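Local structure of putative TetR-family transcriptional regulator (Streptomyces coelicolor, 2HXO) at residues S86-V94 with S131-M139; M139-A149 with L226-R234. The protein probably binds DNA at promoter control regions and regulates transcription, as TetR-family repressors do through an N-terminal helix-turn-helix. All coordinates share one frame; numbering follows the deposited sequence.

Contact 1. Residues S86-V94 with S131-M139; sequences SPQDAVRAV and SLGRQVQAM
An antiparallel helix pair in the all-helical C-terminal domain of the TetR fold brings Pro87, Ala90, Val91 and Val94 of helix 87-104 against Gln135, Leu132 and Ser131 of helix 124-138. The two axes run 9.0 Å apart at 165°, and Pro87 on the first turn of one helix faces the last turn of the other. Gln135 lies across that first turn: its OE1 comes within 3.1 Å of Pro87 CA, while its amide carbon CD rests 3.5 Å from Ala90 CB. The chain gets there by turning about its CB-CG bond (chi2 -48°), which folds the amide over the methyl of Ala90, and Gln135 CB meets Val91 CG2 at 3.5 Å. Beyond it, Pro87 CG touches Ala138 CB at 3.6 Å, and selenomethionine Met139 passes obliquely by the Gln88 amide, with CE 3.6 Å from NE2. At the far end Leu132 CD2 sits 3.9 Å from Val94 CG1. Ser86, at the N-cap, and Asp89 in the first turn form a capping box, Ser86 N donating to Asp89 OD2 at 3.0 Å, with the return bond from Asp89 N to Ser86 OG weak. An alanine in place of Gln135 is likely to open a gap beside Pro87 and Ala90, since the amide that fills it would be gone. The amide of Gln135 is used here as packing surface, and the two segments are joined by close packing rather than by polar pairing.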
ATOM      1  N   SER A  86       9.196  22.337  10.396  1.00 34.28           N
ATOM      2  CA  SER A  86       9.909  21.433  11.276  1.00 34.25           C
ATOM      3  C   SER A  86      10.145  20.153  10.464  1.00 32.68           C
ATOM      4  O   SER A  86       9.698  20.042   9.328  1.00 30.45           O
ATOM      5  CB  SER A  86       9.033  21.116  12.478  1.00 34.99           C
ATOM      6  OG  SER A  86       7.947  20.298  12.099  1.00 36.38           O
ATOM      7  N   PRO A  87      10.859  19.173  11.037  1.00 32.50           N
ATOM      8  CA  PRO A  87      11.108  17.926  10.307  1.00 31.48           C
ATOM      9  C   PRO A  87       9.799  17.230   9.984  1.00 31.07           C
ATOM     10  O   PRO A  87       9.639  16.650   8.914  1.00 29.71           O
ATOM     11  CB  PRO A  87      11.966  17.135  11.279  1.00 31.32           C
ATOM     12  CG  PRO A  87      12.775  18.234  11.920  1.00 33.09           C
ATOM     13  CD  PRO A  87      11.708  19.250  12.235  1.00 30.41           C
ATOM     14  N   GLN A  88       8.859  17.310  10.920  1.00 31.97           N
ATOM     15  CA  GLN A  88       7.555  16.688  10.746  1.00 33.78           C
ATOM     16  C   GLN A  88       6.773  17.283   9.577  1.00 34.56           C
ATOM     17  O   GLN A  88       6.129  16.539   8.822  1.00 34.50           O
ATOM     18  CB  GLN A  88       6.750  16.768  12.050  1.00 33.60           C
ATOM     19  CG  GLN A  88       7.223  15.775  13.124  1.00 31.82           C
ATOM     20  CD  GLN A  88       8.378  16.291  13.996  1.00 35.04           C
ATOM     21  OE1 GLN A  88       9.151  17.171  13.592  1.00 33.66           O
ATOM     22  NE2 GLN A  88       8.504  15.728  15.199  1.00 32.33           N
ATOM     23  N   ASP A  89       6.838  18.609   9.425  1.00 34.34           N
ATOM     24  CA  ASP A  89       6.166  19.301   8.329  1.00 33.30           C
ATOM     25  C   ASP A  89       6.798  18.881   7.019  1.00 33.25           C
ATOM     26  O   ASP A  89       6.098  18.646   6.035  1.00 33.44           O
ATOM     27  CB  ASP A  89       6.313  20.824   8.439  1.00 33.14           C
ATOM     28  CG  ASP A  89       5.628  21.387   9.639  1.00 32.62           C
ATOM     29  OD1 ASP A  89       4.461  21.036   9.849  1.00 35.35           O
ATOM     30  OD2 ASP A  89       6.246  22.188  10.373  1.00 33.86           O
ATOM     31  N   ALA A  90       8.127  18.816   7.008  1.00 32.03           N
ATOM     32  CA  ALA A  90       8.850  18.441   5.811  1.00 32.63           C
ATOM     33  C   ALA A  90       8.417  17.031   5.377  1.00 34.38           C
ATOM     34  O   ALA A  90       8.182  16.778   4.197  1.00 35.83           O
ATOM     35  CB  ALA A  90      10.345  18.508   6.064  1.00 32.51           C
ATOM     36  N   VAL A  91       8.280  16.118   6.333  1.00 33.40           N
ATOM     37  CA  VAL A  91       7.851  14.772   5.986  1.00 33.32           C
ATOM     38  C   VAL A  91       6.441  14.827   5.386  1.00 33.81           C
ATOM     39  O   VAL A  91       6.136  14.117   4.424  1.00 33.95           O
ATOM     40  CB  VAL A  91       7.880  13.830   7.216  1.00 30.91           C
ATOM     41  CG1 VAL A  91       7.125  12.564   6.910  1.00 27.48           C
ATOM     42  CG2 VAL A  91       9.325  13.514   7.583  1.00 28.25           C
ATOM     43  N   ARG A  92       5.581  15.665   5.954  1.00 33.37           N
ATOM     44  CA  ARG A  92       4.232  15.813   5.419  1.00 33.31           C
ATOM     45  C   ARG A  92       4.243  16.351   3.993  1.00 33.19           C
ATOM     46  O   ARG A  92       3.439  15.912   3.166  1.00 34.38           O
ATOM     47  CB  ARG A  92       3.403  16.738   6.296  1.00 34.66           C
ATOM     48  CG  ARG A  92       2.982  16.103   7.602  1.00 34.66           C
ATOM     49  CD  ARG A  92       2.138  17.085   8.419  1.00 40.00           C
ATOM     50  NE  ARG A  92       2.009  16.598   9.774  1.00 42.81           N
ATOM     51  CZ  ARG A  92       2.737  17.025  10.796  1.00 43.99           C
ATOM     52  NH1 ARG A  92       3.644  17.978  10.626  1.00 43.73           N
ATOM     53  NH2 ARG A  92       2.589  16.448  11.978  1.00 45.33           N
ATOM     54  N   ALA A  93       5.144  17.290   3.704  1.00 32.63           N
ATOM     55  CA  ALA A  93       5.243  17.858   2.362  1.00 33.92           C
ATOM     56  C   ALA A  93       5.681  16.756   1.407  1.00 35.06           C
ATOM     57  O   ALA A  93       5.184  16.669   0.283  1.00 37.46           O
ATOM     58  CB  ALA A  93       6.248  19.009   2.328  1.00 31.61           C
ATOM     59  N   VAL A  94       6.608  15.908   1.843  1.00 34.74           N
ATOM     60  CA  VAL A  94       7.046  14.818   0.984  1.00 34.34           C
ATOM     61  C   VAL A  94       5.878  13.879   0.708  1.00 34.03           C
ATOM     62  O   VAL A  94       5.635  13.512  -0.436  1.00 35.66           O
ATOM     63  CB  VAL A  94       8.179  14.000   1.610  1.00 34.41           C
ATOM     64  CG1 VAL A  94       8.445  12.764   0.749  1.00 33.96           C
ATOM     65  CG2 VAL A  94       9.428  14.849   1.711  1.00 32.43           C
ATOM     66  N   SER A 131      15.025  11.952   1.326  1.00 38.30           N
ATOM     67  CA  SER A 131      14.138  13.017   1.772  1.00 38.74           C
ATOM     68  C   SER A 131      13.569  12.730   3.161  1.00 38.92           C
ATOM     69  O   SER A 131      13.583  13.601   4.028  1.00 40.63           O
ATOM     70  CB  SER A 131      12.978  13.185   0.788  1.00 39.58           C
ATOM     71  OG  SER A 131      13.448  13.478  -0.513  1.00 39.54           O
ATOM     72  N   LEU A 132      13.055  11.519   3.362  1.00 38.51           N
ATOM     73  CA  LEU A 132      12.484  11.138   4.645  1.00 36.04           C
ATOM     74  C   LEU A 132      13.568  10.983   5.716  1.00 35.38           C
ATOM     75  O   LEU A 132      13.423  11.499   6.830  1.00 34.03           O
ATOM     76  CB  LEU A 132      11.693   9.837   4.501  1.00 33.45           C
ATOM     77  CG  LEU A 132      10.544   9.852   3.480  1.00 33.90           C
ATOM     78  CD1 LEU A 132       9.978   8.431   3.310  1.00 31.01           C
ATOM     79  CD2 LEU A 132       9.467  10.809   3.927  1.00 28.84           C
ATOM     80  N   GLY A 133      14.650  10.288   5.367  1.00 34.79           N
ATOM     81  CA  GLY A 133      15.737  10.048   6.307  1.00 34.64           C
ATOM     82  C   GLY A 133      16.328  11.266   7.007  1.00 36.51           C
ATOM     83  O   GLY A 133      16.512  11.266   8.234  1.00 32.67           O
ATOM     84  N   ARG A 134      16.632  12.310   6.234  1.00 36.79           N
ATOM     85  CA  ARG A 134      17.203  13.532   6.798  1.00 37.06           C
ATOM     86  C   ARG A 134      16.307  14.115   7.882  1.00 35.08           C
ATOM     87  O   ARG A 134      16.800  14.667   8.863  1.00 33.91           O
ATOM     88  CB  ARG A 134      17.429  14.587   5.704  1.00 40.29           C
ATOM     89  CG  ARG A 134      18.537  14.237   4.713  1.00 43.91           C
ATOM     90  CD  ARG A 134      18.796  15.379   3.743  1.00 46.30           C
ATOM     91  NE  ARG A 134      19.688  14.979   2.660  1.00 48.45           N
ATOM     92  CZ  ARG A 134      20.121  15.805   1.712  1.00 51.46           C
ATOM     93  NH1 ARG A 134      19.746  17.084   1.722  1.00 50.57           N
ATOM     94  NH2 ARG A 134      20.915  15.351   0.744  1.00 52.98           N
ATOM     95  N   GLN A 135      14.995  13.994   7.699  1.00 32.30           N
ATOM     96  CA  GLN A 135      14.050  14.506   8.674  1.00 32.44           C
ATOM     97  C   GLN A 135      14.036  13.615   9.917  1.00 31.98           C
ATOM     98  O   GLN A 135      13.913  14.103  11.033  1.00 33.47           O
ATOM     99  CB  GLN A 135      12.661  14.612   8.041  1.00 32.31           C
ATOM    100  CG  GLN A 135      12.640  15.518   6.782  1.00 32.15           C
ATOM    101  CD  GLN A 135      13.346  16.870   6.997  1.00 32.25           C
ATOM    102  OE1 GLN A 135      13.242  17.483   8.056  1.00 31.13           O
ATOM    103  NE2 GLN A 135      14.060  17.327   5.985  1.00 32.68           N
ATOM    104  N   VAL A 136      14.189  12.311   9.717  1.00 31.17           N
ATOM    105  CA  VAL A 136      14.231  11.353  10.812  1.00 30.41           C
ATOM    106  C   VAL A 136      15.458  11.655  11.668  1.00 30.54           C
ATOM    107  O   VAL A 136      15.393  11.642  12.894  1.00 30.73           O
ATOM    108  CB  VAL A 136      14.299   9.902  10.269  1.00 30.33           C
ATOM    109  CG1 VAL A 136      14.746   8.951  11.347  1.00 29.23           C
ATOM    110  CG2 VAL A 136      12.929   9.495   9.743  1.00 29.49           C
ATOM    111  N   GLN A 137      16.580  11.929  11.023  1.00 30.70           N
ATOM    112  CA  GLN A 137      17.793  12.270  11.762  1.00 33.76           C
ATOM    113  C   GLN A 137      17.574  13.595  12.507  1.00 32.71           C
ATOM    114  O   GLN A 137      17.944  13.729  13.665  1.00 33.59           O
ATOM    115  CB  GLN A 137      18.987  12.433  10.816  1.00 35.06           C
ATOM    116  CG  GLN A 137      19.275  11.246   9.932  1.00 37.44           C
ATOM    117  CD  GLN A 137      20.518  11.452   9.083  1.00 38.20           C
ATOM    118  OE1 GLN A 137      20.573  12.349   8.248  1.00 37.52           O
ATOM    119  NE2 GLN A 137      21.531  10.618   9.306  1.00 40.93           N
ATOM    120  N   ALA A 138      16.959  14.569  11.848  1.00 32.54           N
ATOM    121  CA  ALA A 138      16.719  15.860  12.497  1.00 32.86           C
ATOM    122  C   ALA A 138      15.814  15.681  13.723  1.00 32.84           C
ATOM    123  O   ALA A 138      15.854  16.474  14.660  1.00 31.04           O
ATOM    124  CB  ALA A 138      16.087  16.841  11.505  1.00 32.27           C
HETATM  125  N   MSE A 139      15.002  14.631  13.712  1.00 32.69           N
HETATM  126  CA  MSE A 139      14.098  14.360  14.822  1.00 33.97           C
HETATM  127  C   MSE A 139      14.806  13.707  16.014  1.00 34.47           C
HETATM  128  O   MSE A 139      14.183  13.399  17.030  1.00 32.74           O
HETATM  129  CB  MSE A 139      12.945  13.478  14.349  1.00 33.97           C
HETATM  130  CG  MSE A 139      11.909  14.228  13.559  1.00 33.05           C
HETATM  131 SE   MSE A 139      10.639  13.127  12.627  1.00 36.21          SE
HETATM  132  CE  MSE A 139       9.663  12.453  14.119  1.00 31.22           C
TER

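Contact 2. Residues M139-A149 with L226-R234; sequences MGVPEAHWFTA and LTGITALHR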
HETATM    1  N   MSE A 139      15.002  14.631  13.712  1.00 32.69           N
HETATM    2  CA  MSE A 139      14.098  14.360  14.822  1.00 33.97           C
HETATM    3  C   MSE A 139      14.806  13.707  16.014  1.00 34.47           C
HETATM    4  O   MSE A 139      14.183  13.399  17.030  1.00 32.74           O
HETATM    5  CB  MSE A 139      12.945  13.478  14.349  1.00 33.97           C
HETATM    6  CG  MSE A 139      11.909  14.228  13.559  1.00 33.05           C
HETATM    7 SE   MSE A 139      10.639  13.127  12.627  1.00 36.21          SE
HETATM    8  CE  MSE A 139       9.663  12.453  14.119  1.00 31.22           C
ATOM      9  N   GLY A 140      16.109  13.494  15.893  1.00 34.39           N
ATOM     10  CA  GLY A 140      16.843  12.893  16.997  1.00 36.19           C
ATOM     11  C   GLY A 140      16.675  11.382  17.140  1.00 36.06           C
ATOM     12  O   GLY A 140      16.840  10.829  18.224  1.00 34.41           O
ATOM     13  N   VAL A 141      16.317  10.713  16.054  1.00 36.10           N
ATOM     14  CA  VAL A 141      16.141   9.269  16.087  1.00 37.44           C
ATOM     15  C   VAL A 141      17.508   8.566  16.120  1.00 37.82           C
ATOM     16  O   VAL A 141      18.366   8.823  15.280  1.00 37.26           O
ATOM     17  CB  VAL A 141      15.368   8.772  14.841  1.00 37.02           C
ATOM     18  CG1 VAL A 141      15.367   7.235  14.799  1.00 32.53           C
ATOM     19  CG2 VAL A 141      13.942   9.334  14.838  1.00 34.35           C
ATOM     20  N   PRO A 142      17.725   7.672  17.096  1.00 38.91           N
ATOM     21  CA  PRO A 142      19.014   6.967  17.167  1.00 40.00           C
ATOM     22  C   PRO A 142      19.319   6.337  15.814  1.00 40.47           C
ATOM     23  O   PRO A 142      18.410   5.893  15.106  1.00 38.96           O
ATOM     24  CB  PRO A 142      18.782   5.925  18.262  1.00 37.98           C
ATOM     25  CG  PRO A 142      17.842   6.640  19.192  1.00 38.20           C
ATOM     26  CD  PRO A 142      16.851   7.295  18.221  1.00 37.11           C
ATOM     27  N   GLU A 143      20.595   6.316  15.450  1.00 42.36           N
ATOM     28  CA  GLU A 143      21.016   5.746  14.176  1.00 43.98           C
ATOM     29  C   GLU A 143      20.523   4.317  13.929  1.00 44.02           C
ATOM     30  O   GLU A 143      20.274   3.938  12.783  1.00 44.11           O
ATOM     31  CB  GLU A 143      22.544   5.807  14.066  1.00 47.50           C
ATOM     32  CG  GLU A 143      23.155   4.928  12.967  1.00 51.73           C
ATOM     33  CD  GLU A 143      24.570   5.357  12.574  1.00 54.08           C
ATOM     34  OE1 GLU A 143      25.351   5.773  13.467  1.00 54.82           O
ATOM     35  OE2 GLU A 143      24.904   5.272  11.366  1.00 55.37           O
ATOM     36  N   ALA A 144      20.366   3.531  14.991  1.00 42.83           N
ATOM     37  CA  ALA A 144      19.904   2.151  14.841  1.00 42.85           C
ATOM     38  C   ALA A 144      18.477   2.068  14.301  1.00 42.78           C
ATOM     39  O   ALA A 144      18.047   1.014  13.826  1.00 43.96           O
ATOM     40  CB  ALA A 144      20.009   1.400  16.173  1.00 40.66           C
ATOM     41  N   HIS A 145      17.742   3.176  14.340  1.00 41.11           N
ATOM     42  CA  HIS A 145      16.375   3.156  13.837  1.00 39.07           C
ATOM     43  C   HIS A 145      16.136   4.004  12.596  1.00 38.76           C
ATOM     44  O   HIS A 145      14.996   4.119  12.139  1.00 37.02           O
ATOM     45  CB  HIS A 145      15.415   3.587  14.938  1.00 38.87           C
ATOM     46  CG  HIS A 145      15.485   2.731  16.162  1.00 38.71           C
ATOM     47  ND1 HIS A 145      15.069   1.414  16.175  1.00 37.23           N
ATOM     48  CD2 HIS A 145      15.934   2.999  17.411  1.00 38.56           C
ATOM     49  CE1 HIS A 145      15.259   0.911  17.382  1.00 39.84           C
ATOM     50  NE2 HIS A 145      15.782   1.851  18.150  1.00 39.38           N
ATOM     51  N   TRP A 146      17.195   4.580  12.033  1.00 38.97           N
ATOM     52  CA  TRP A 146      17.036   5.436  10.846  1.00 39.44           C
ATOM     53  C   TRP A 146      16.319   4.748   9.692  1.00 39.48           C
ATOM     54  O   TRP A 146      15.434   5.336   9.061  1.00 38.96           O
ATOM     55  CB  TRP A 146      18.384   5.943  10.323  1.00 37.98           C
ATOM     56  CG  TRP A 146      19.082   6.940  11.187  1.00 37.22           C
ATOM     57  CD1 TRP A 146      18.598   7.535  12.316  1.00 38.09           C
ATOM     58  CD2 TRP A 146      20.430   7.403  11.034  1.00 37.98           C
ATOM     59  NE1 TRP A 146      19.570   8.331  12.892  1.00 39.19           N
ATOM     60  CE2 TRP A 146      20.705   8.268  12.125  1.00 38.81           C
ATOM     61  CE3 TRP A 146      21.438   7.169  10.084  1.00 39.38           C
ATOM     62  CZ2 TRP A 146      21.948   8.896  12.296  1.00 39.93           C
ATOM     63  CZ3 TRP A 146      22.688   7.798  10.252  1.00 40.69           C
ATOM     64  CH2 TRP A 146      22.927   8.649  11.352  1.00 41.27           C
ATOM     65  N   PHE A 147      16.699   3.503   9.410  1.00 39.75           N
ATOM     66  CA  PHE A 147      16.076   2.784   8.310  1.00 37.91           C
ATOM     67  C   PHE A 147      14.675   2.329   8.664  1.00 36.61           C
ATOM     68  O   PHE A 147      13.757   2.398   7.840  1.00 34.01           O
ATOM     69  CB  PHE A 147      16.910   1.573   7.892  1.00 41.96           C
ATOM     70  CG  PHE A 147      16.462   0.973   6.585  1.00 42.73           C
ATOM     71  CD1 PHE A 147      16.405   1.762   5.429  1.00 44.28           C
ATOM     72  CD2 PHE A 147      16.061  -0.358   6.510  1.00 43.01           C
ATOM     73  CE1 PHE A 147      15.948   1.233   4.204  1.00 45.10           C
ATOM     74  CE2 PHE A 147      15.603  -0.904   5.296  1.00 43.95           C
ATOM     75  CZ  PHE A 147      15.545  -0.101   4.137  1.00 44.95           C
ATOM     76  N   THR A 148      14.511   1.864   9.897  1.00 34.93           N
ATOM     77  CA  THR A 148      13.215   1.402  10.355  1.00 34.82           C
ATOM     78  C   THR A 148      12.187   2.534  10.268  1.00 33.46           C
ATOM     79  O   THR A 148      11.115   2.379   9.672  1.00 30.53           O
ATOM     80  CB  THR A 148      13.296   0.886  11.815  1.00 35.87           C
ATOM     81  OG1 THR A 148      14.257  -0.167  11.895  1.00 37.18           O
ATOM     82  CG2 THR A 148      11.962   0.345  12.268  1.00 35.10           C
ATOM     83  N   ALA A 149      12.525   3.677  10.859  1.00 33.09           N
ATOM     84  CA  ALA A 149      11.632   4.825  10.855  1.00 33.36           C
ATOM     85  C   ALA A 149      11.319   5.281   9.432  1.00 33.99           C
ATOM     86  O   ALA A 149      10.167   5.535   9.081  1.00 34.91           O
ATOM     87  CB  ALA A 149      12.250   5.955  11.649  1.00 32.70           C
ATOM     88  N   LEU A 226       4.587   9.692  12.638  1.00 28.51           N
ATOM     89  CA  LEU A 226       5.612  10.652  13.074  1.00 28.31           C
ATOM     90  C   LEU A 226       5.647  10.775  14.594  1.00 26.48           C
ATOM     91  O   LEU A 226       6.701  10.914  15.173  1.00 26.59           O
ATOM     92  CB  LEU A 226       5.377  12.029  12.430  1.00 25.52           C
ATOM     93  CG  LEU A 226       5.657  12.090  10.927  1.00 25.55           C
ATOM     94  CD1 LEU A 226       5.055  13.367  10.331  1.00 22.82           C
ATOM     95  CD2 LEU A 226       7.164  12.007  10.686  1.00 22.25           C
ATOM     96  N   THR A 227       4.492  10.701  15.243  1.00 28.60           N
ATOM     97  CA  THR A 227       4.445  10.776  16.707  1.00 28.12           C
ATOM     98  C   THR A 227       5.136   9.554  17.312  1.00 29.15           C
ATOM     99  O   THR A 227       5.840   9.658  18.327  1.00 28.76           O
ATOM    100  CB  THR A 227       2.998  10.840  17.199  1.00 28.38           C
ATOM    101  OG1 THR A 227       2.397  12.051  16.716  1.00 32.14           O
ATOM    102  CG2 THR A 227       2.935  10.821  18.725  1.00 28.29           C
ATOM    103  N   GLY A 228       4.932   8.394  16.687  1.00 30.02           N
ATOM    104  CA  GLY A 228       5.580   7.186  17.168  1.00 28.83           C
ATOM    105  C   GLY A 228       7.078   7.307  16.957  1.00 29.40           C
ATOM    106  O   GLY A 228       7.871   6.933  17.813  1.00 29.58           O
ATOM    107  N   ILE A 229       7.470   7.867  15.817  1.00 29.12           N
ATOM    108  CA  ILE A 229       8.874   8.022  15.502  1.00 29.26           C
ATOM    109  C   ILE A 229       9.539   8.998  16.458  1.00 31.62           C
ATOM    110  O   ILE A 229      10.665   8.762  16.907  1.00 31.85           O
ATOM    111  CB  ILE A 229       9.062   8.479  14.033  1.00 28.24           C
ATOM    112  CG1 ILE A 229       8.693   7.324  13.093  1.00 27.75           C
ATOM    113  CG2 ILE A 229      10.493   8.912  13.797  1.00 27.39           C
ATOM    114  CD1 ILE A 229       8.661   7.662  11.618  1.00 26.97           C
ATOM    115  N   THR A 230       8.845  10.087  16.796  1.00 33.05           N
ATOM    116  CA  THR A 230       9.421  11.063  17.709  1.00 35.02           C
ATOM    117  C   THR A 230       9.719  10.459  19.087  1.00 34.79           C
ATOM    118  O   THR A 230      10.606  10.948  19.778  1.00 35.12           O
ATOM    119  CB  THR A 230       8.520  12.357  17.897  1.00 35.50           C
ATOM    120  OG1 THR A 230       7.416  12.088  18.769  1.00 36.47           O
ATOM    121  CG2 THR A 230       7.990  12.825  16.585  1.00 31.76           C
ATOM    122  N   ALA A 231       8.995   9.405  19.478  1.00 33.71           N
ATOM    123  CA  ALA A 231       9.236   8.756  20.768  1.00 32.57           C
ATOM    124  C   ALA A 231      10.508   7.883  20.746  1.00 33.66           C
ATOM    125  O   ALA A 231      10.909   7.337  21.768  1.00 34.47           O
ATOM    126  CB  ALA A 231       8.021   7.922  21.180  1.00 31.08           C
ATOM    127  N   LEU A 232      11.146   7.762  19.583  1.00 33.73           N
ATOM    128  CA  LEU A 232      12.387   6.983  19.459  1.00 34.34           C
ATOM    129  C   LEU A 232      13.570   7.790  20.005  1.00 35.85           C
ATOM    130  O   LEU A 232      14.640   7.246  20.281  1.00 35.00           O
ATOM    131  CB  LEU A 232      12.671   6.634  18.000  1.00 30.53           C
ATOM    132  CG  LEU A 232      11.800   5.564  17.340  1.00 29.70           C
ATOM    133  CD1 LEU A 232      12.129   5.525  15.854  1.00 25.04           C
ATOM    134  CD2 LEU A 232      12.064   4.178  18.010  1.00 24.84           C
ATOM    135  N   HIS A 233      13.386   9.095  20.140  1.00 37.77           N
ATOM    136  CA  HIS A 233      14.452   9.924  20.677  1.00 40.83           C
ATOM    137  C   HIS A 233      14.434   9.832  22.197  1.00 43.98           C
ATOM    138  O   HIS A 233      13.385   9.964  22.819  1.00 43.82           O
ATOM    139  CB  HIS A 233      14.286  11.386  20.275  1.00 38.11           C
ATOM    140  CG  HIS A 233      15.293  12.279  20.916  1.00 36.30           C
ATOM    141  ND1 HIS A 233      16.622  12.277  20.547  1.00 37.29           N
ATOM    142  CD2 HIS A 233      15.200  13.103  21.984  1.00 34.21           C
ATOM    143  CE1 HIS A 233      17.303  13.059  21.364  1.00 36.02           C
ATOM    144  NE2 HIS A 233      16.463  13.571  22.246  1.00 35.17           N
ATOM    145  N   ARG A 234      15.598   9.607  22.786  1.00 48.68           N
ATOM    146  CA  ARG A 234      15.712   9.508  24.231  1.00 54.65           C
ATOM    147  C   ARG A 234      16.601  10.622  24.785  1.00 57.82           C
ATOM    148  O   ARG A 234      17.669  10.916  24.236  1.00 58.65           O
ATOM    149  CB  ARG A 234      16.287   8.141  24.627  1.00 56.11           C
ATOM    150  CG  ARG A 234      15.409   6.960  24.249  1.00 58.64           C
ATOM    151  CD  ARG A 234      13.949   7.268  24.530  1.00 60.55           C
ATOM    152  NE  ARG A 234      13.121   6.072  24.488  1.00 63.00           N
ATOM    153  CZ  ARG A 234      13.059   5.178  25.470  1.00 64.72           C
ATOM    154  NH1 ARG A 234      13.783   5.354  26.572  1.00 65.35           N
ATOM    155  NH2 ARG A 234      12.278   4.107  25.351  1.00 63.91           N
TER
HETATM  156  O   HOH W   1      12.063  13.694  18.242  1.00 44.21           O
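A Schellman motif at Gly140 ends helix 124-138, and the chain that follows it packs against the C-terminal end of helix 214-230 in the TetR C-terminal domain. At the positive phi of Gly140 (78°) a side chain would be jammed against the preceding carbonyl and would run into the His233 ring. Past this turn in the chain, Val141 CG2 meets Ile229 CG2 at 3.6 Å, and the other branch of Ile229 reaches Ala149, with Ile229 CD1 4.0 Å from Ala149 CB. Leu232, within the type I turn from Thr230 to His233, divides its two methyls: CD1 touches Val141 CG1 at 3.8 Å and also approaches His145 CB, whereas CD2 stands over one face of the His145 ring, 4.2 Å from the centroid, in a CH-pi contact. The Met139 selenium adds an apolar touch at Leu226 CD2, crossing that side chain at about a right angle. Trp146, whose NE1 donates to Val141 O at 2.7 Å, ties the loop to the start of helix 146-166; the same tryptophan also packs on Phe201 of the second subunit. The Met139 carbonyl accepts from a water. A chi1 of 175°, which sets CG of His233 opposite the backbone N, turns the ring to Gly140, and ND1 donates to Gly140 O at 2.7 Å, the oxygen lying in the ring plane at the edge.

Met139 belongs to both contacts, at the point where helix 124-138 ends, and their centres lie 11 Å apart on the same side of the chain's centre. Both are partly buried and mix core with surface. Contact 1 pairs two helices along their sides, while contact 2 sets a post-helical loop and the first turn of helix 146-166 on the C-terminal end of helix 214-230 and the turn after it. Their chemistry differs accordingly: amide and aliphatic packing in the first, a histidine-to-carbonyl hydrogen bond and a CH-pi contact in the second. Gln88 packs on Thr230 and Gln137 on Trp146, joining the two; both contacts also touch the second subunit.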